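Local coordinates for protein diaminopimelate decarboxylase (Helicobacter pylori, PDB 2QGH) that catalyses the pyridoxal-5'-phosphate-dependent decarboxylation of meso-diaminopimelate to L-lysine, the last step of bacterial lysine biosynthesis, at residues K101-S113 with L123-E135. Residues are numbered along the deposited sequence; the frame is centred on the assembly and turned at random.
Sequences KPYRIVFSGVGKS and LNILFLNVESFME
Ile125, in the turn leading into strand 127-130, packs its CD1 against Phe107 CB (3.5 Å) and its CG2 against Ile105 CG2 of strand 105-107; the two strands are neighbours in the eight-stranded parallel barrel of a TIM-barrel fold. Helix 114-122 makes the beta-alpha-beta crossover between them, and Leu96 and Ile92 of helix 89-97 also pack against this side. Across the sheet, Val106 CG1 lies over one face of the Phe127 ring in a CH-pi contact, 3.8 Å from its centroid. With CG between the backbone N and the carbonyl carbon (chi1 60°), the Phe127 ring is swung alongside Val106.

Phe107 ties the backbones together: its N donates to Phe127 O, and its O accepts a nearly straight bond from Asn129 N (2.7 Å, 170° at the hydrogen). Beyond it, Asn129 ND2 reaches Ser108 OG; the nearest atoms of the Ser108 side chain and the pyridoxal-5'-phosphate are about 4 Å apart. Asn129 OD1 is held by Ser153 on the next strand.

At the polar edge, Lys112 runs its CE over the centre of one face of the Phe107 ring and bends at its last torsion (chi4 67°). Lys112 NZ, on a buried residue, thereby donates to Gly109 O, to Asn129 O and, in a salt bridge, to Glu135 OE2 (3.0 Å), which it meets from above the carboxylate plane. Glu135 OE1 instead accepts from Glu131 N (2.7 Å) and from a water that also bonds Val110 O and Ser132 OG.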
# COMPACT_ATOMS: atom_id res chain seq x y z
N LYS A 101 -1.07 29.56 -1.54
CA LYS A 101 0.02 30.52 -1.67
C LYS A 101 1.35 29.90 -1.28
O LYS A 101 1.45 29.21 -0.26
CB LYS A 101 -0.23 31.76 -0.81
CG LYS A 101 -1.52 32.50 -1.08
CD LYS A 101 -1.62 33.01 -2.51
CE LYS A 101 -2.90 33.81 -2.69
NZ LYS A 101 -3.06 34.36 -4.07
N PRO A 102 2.39 30.13 -2.09
CA PRO A 102 3.70 29.57 -1.77
C PRO A 102 4.19 29.94 -0.37
O PRO A 102 4.81 29.11 0.31
CB PRO A 102 4.60 30.12 -2.88
CG PRO A 102 3.85 31.31 -3.42
CD PRO A 102 2.42 30.85 -3.37
N TYR A 103 3.90 31.17 0.08
CA TYR A 103 4.33 31.61 1.40
C TYR A 103 3.56 30.97 2.56
O TYR A 103 3.76 31.32 3.72
CB TYR A 103 4.30 33.16 1.51
CG TYR A 103 3.03 33.84 1.03
CD1 TYR A 103 1.86 33.82 1.79
CD2 TYR A 103 3.00 34.52 -0.19
CE1 TYR A 103 0.69 34.45 1.35
CE2 TYR A 103 1.83 35.16 -0.65
CZ TYR A 103 0.68 35.12 0.13
OH TYR A 103 -0.47 35.75 -0.32
N ARG A 104 2.67 30.03 2.24
CA ARG A 104 1.92 29.31 3.26
C ARG A 104 2.26 27.82 3.15
O ARG A 104 1.59 26.96 3.73
CB ARG A 104 0.41 29.49 3.09
CG ARG A 104 -0.09 30.91 3.26
CD ARG A 104 -1.53 30.94 3.77
NE ARG A 104 -2.02 32.31 3.86
CZ ARG A 104 -2.69 32.94 2.90
NH1 ARG A 104 -2.97 32.33 1.75
NH2 ARG A 104 -3.06 34.20 3.07
N ILE A 105 3.31 27.52 2.39
CA ILE A 105 3.76 26.14 2.18
C ILE A 105 5.01 25.81 2.98
O ILE A 105 6.02 26.50 2.87
CB ILE A 105 4.06 25.88 0.67
CG1 ILE A 105 2.75 25.86 -0.12
CG2 ILE A 105 4.81 24.55 0.49
CD1 ILE A 105 2.96 25.75 -1.62
N VAL A 106 4.93 24.76 3.78
CA VAL A 106 6.08 24.34 4.56
C VAL A 106 6.47 22.95 4.07
O VAL A 106 5.62 22.11 3.79
CB VAL A 106 5.77 24.34 6.08
CG1 VAL A 106 5.48 25.76 6.53
CG2 VAL A 106 4.58 23.46 6.38
N PHE A 107 7.78 22.71 3.96
CA PHE A 107 8.31 21.46 3.44
C PHE A 107 9.10 20.66 4.47
O PHE A 107 10.19 21.05 4.87
CB PHE A 107 9.20 21.81 2.23
CG PHE A 107 9.70 20.64 1.44
CD1 PHE A 107 9.23 19.34 1.67
CD2 PHE A 107 10.63 20.84 0.43
CE1 PHE A 107 9.69 18.27 0.91
CE2 PHE A 107 11.10 19.77 -0.34
CZ PHE A 107 10.62 18.48 -0.10
N SER A 108 8.52 19.55 4.91
CA SER A 108 9.16 18.65 5.88
C SER A 108 9.72 17.46 5.11
O SER A 108 9.54 17.37 3.90
CB SER A 108 8.14 18.15 6.91
OG SER A 108 7.99 19.08 7.97
N GLY A 109 10.39 16.56 5.80
CA GLY A 109 10.93 15.40 5.13
C GLY A 109 12.36 15.08 5.51
O GLY A 109 13.27 15.92 5.42
N VAL A 110 12.57 13.84 5.94
CA VAL A 110 13.89 13.38 6.32
C VAL A 110 14.69 13.00 5.07
O VAL A 110 15.92 12.93 5.09
CB VAL A 110 13.79 12.16 7.26
CG1 VAL A 110 13.29 10.94 6.50
CG2 VAL A 110 15.13 11.88 7.88
N GLY A 111 13.98 12.78 3.96
CA GLY A 111 14.67 12.40 2.75
C GLY A 111 14.48 13.27 1.52
O GLY A 111 14.32 12.75 0.41
N LYS A 112 14.50 14.59 1.68
CA LYS A 112 14.35 15.48 0.53
C LYS A 112 15.60 15.32 -0.34
O LYS A 112 16.72 15.27 0.18
CB LYS A 112 14.25 16.94 0.96
CG LYS A 112 13.33 17.25 2.13
CD LYS A 112 13.50 18.73 2.51
CE LYS A 112 12.56 19.18 3.60
NZ LYS A 112 12.86 18.55 4.91
N SER A 113 15.43 15.23 -1.65
CA SER A 113 16.59 15.11 -2.51
C SER A 113 17.03 16.49 -2.98
O SER A 113 16.28 17.46 -2.86
CB SER A 113 16.28 14.21 -3.71
OG SER A 113 15.38 14.84 -4.60
N LEU A 123 10.75 28.16 -5.53
CA LEU A 123 9.31 28.38 -5.48
C LEU A 123 8.90 29.31 -4.34
O LEU A 123 7.72 29.60 -4.15
CB LEU A 123 8.59 27.04 -5.38
CG LEU A 123 8.80 26.17 -6.62
CD1 LEU A 123 8.25 24.77 -6.37
CD2 LEU A 123 8.12 26.83 -7.81
N ASN A 124 9.88 29.76 -3.58
CA ASN A 124 9.65 30.69 -2.49
C ASN A 124 8.62 30.26 -1.45
O ASN A 124 7.76 31.05 -1.07
CB ASN A 124 9.25 32.05 -3.06
CG ASN A 124 10.23 32.55 -4.12
OD1 ASN A 124 11.43 32.66 -3.86
ND2 ASN A 124 9.72 32.84 -5.31
N ILE A 125 8.71 29.03 -0.98
CA ILE A 125 7.78 28.55 0.04
C ILE A 125 8.14 29.17 1.39
O ILE A 125 9.15 29.87 1.50
CB ILE A 125 7.78 27.02 0.12
CG1 ILE A 125 9.18 26.49 0.46
CG2 ILE A 125 7.32 26.45 -1.20
CD1 ILE A 125 9.18 25.02 0.84
N LEU A 126 7.34 28.93 2.42
CA LEU A 126 7.63 29.54 3.73
C LEU A 126 8.98 29.12 4.30
O LEU A 126 9.82 29.95 4.63
CB LEU A 126 6.53 29.21 4.75
CG LEU A 126 6.02 30.40 5.59
CD1 LEU A 126 5.24 29.87 6.77
CD2 LEU A 126 7.18 31.25 6.07
N PHE A 127 9.20 27.82 4.43
CA PHE A 127 10.48 27.37 4.93
C PHE A 127 10.65 25.89 4.74
O PHE A 127 9.67 25.17 4.49
CB PHE A 127 10.67 27.76 6.41
CG PHE A 127 9.64 27.18 7.37
CD1 PHE A 127 9.45 25.81 7.49
CD2 PHE A 127 8.91 28.02 8.21
CE1 PHE A 127 8.56 25.28 8.43
CE2 PHE A 127 8.02 27.51 9.16
CZ PHE A 127 7.85 26.14 9.27
N LEU A 128 11.90 25.44 4.82
CA LEU A 128 12.23 24.03 4.72
C LEU A 128 12.47 23.57 6.16
O LEU A 128 13.25 24.18 6.88
CB LEU A 128 13.50 23.81 3.89
CG LEU A 128 13.33 23.58 2.38
CD1 LEU A 128 12.89 24.85 1.69
CD2 LEU A 128 14.65 23.11 1.80
N ASN A 129 11.77 22.52 6.56
CA ASN A 129 11.90 22.00 7.91
C ASN A 129 12.90 20.86 7.83
O ASN A 129 12.57 19.77 7.37
CB ASN A 129 10.54 21.52 8.41
CG ASN A 129 10.52 21.27 9.89
OD1 ASN A 129 11.05 22.06 10.67
ND2 ASN A 129 9.89 20.18 10.30
N VAL A 130 14.13 21.13 8.27
CA VAL A 130 15.19 20.12 8.18
C VAL A 130 15.20 19.13 9.34
O VAL A 130 14.94 19.48 10.49
CB VAL A 130 16.57 20.80 8.03
CG1 VAL A 130 16.42 22.10 7.26
CG2 VAL A 130 17.19 21.04 9.37
N GLU A 131 15.53 17.88 9.01
CA GLU A 131 15.55 16.82 9.99
C GLU A 131 16.95 16.29 10.31
O GLU A 131 17.11 15.47 11.20
CB GLU A 131 14.66 15.67 9.50
CG GLU A 131 13.32 16.14 8.94
CD GLU A 131 12.12 15.56 9.68
OE1 GLU A 131 10.98 15.77 9.22
OE2 GLU A 131 12.33 14.92 10.73
N SER A 132 17.96 16.76 9.57
CA SER A 132 19.33 16.31 9.83
C SER A 132 20.33 17.42 9.58
O SER A 132 20.08 18.34 8.80
CB SER A 132 19.67 15.08 8.97
OG SER A 132 19.87 15.43 7.61
N PHE A 133 21.49 17.34 10.23
CA PHE A 133 22.52 18.34 10.04
C PHE A 133 23.05 18.26 8.61
O PHE A 133 23.36 19.29 8.00
CB PHE A 133 23.65 18.14 11.05
CG PHE A 133 24.41 19.40 11.40
CD1 PHE A 133 25.13 19.48 12.59
CD2 PHE A 133 24.39 20.51 10.56
CE1 PHE A 133 25.82 20.65 12.93
CE2 PHE A 133 25.08 21.68 10.89
CZ PHE A 133 25.79 21.75 12.08
N MET A 134 23.14 17.05 8.06
CA MET A 134 23.62 16.86 6.70
C MET A 134 22.64 17.47 5.70
O MET A 134 23.03 17.89 4.62
CB MET A 134 23.85 15.37 6.39
CG MET A 134 24.62 15.13 5.08
SD MET A 134 24.96 13.39 4.65
CE MET A 134 26.11 12.93 6.01
N GLU A 135 21.36 17.50 6.05
CA GLU A 135 20.35 18.08 5.18
C GLU A 135 20.56 19.60 5.17
O GLU A 135 20.45 20.25 4.14
CB GLU A 135 18.93 17.79 5.69
CG GLU A 135 17.83 18.15 4.71
CD GLU A 135 16.49 18.44 5.39
OE1 GLU A 135 16.20 17.80 6.42
OE2 GLU A 135 15.73 19.30 4.88
O HOH W 1 17.13 14.83 6.78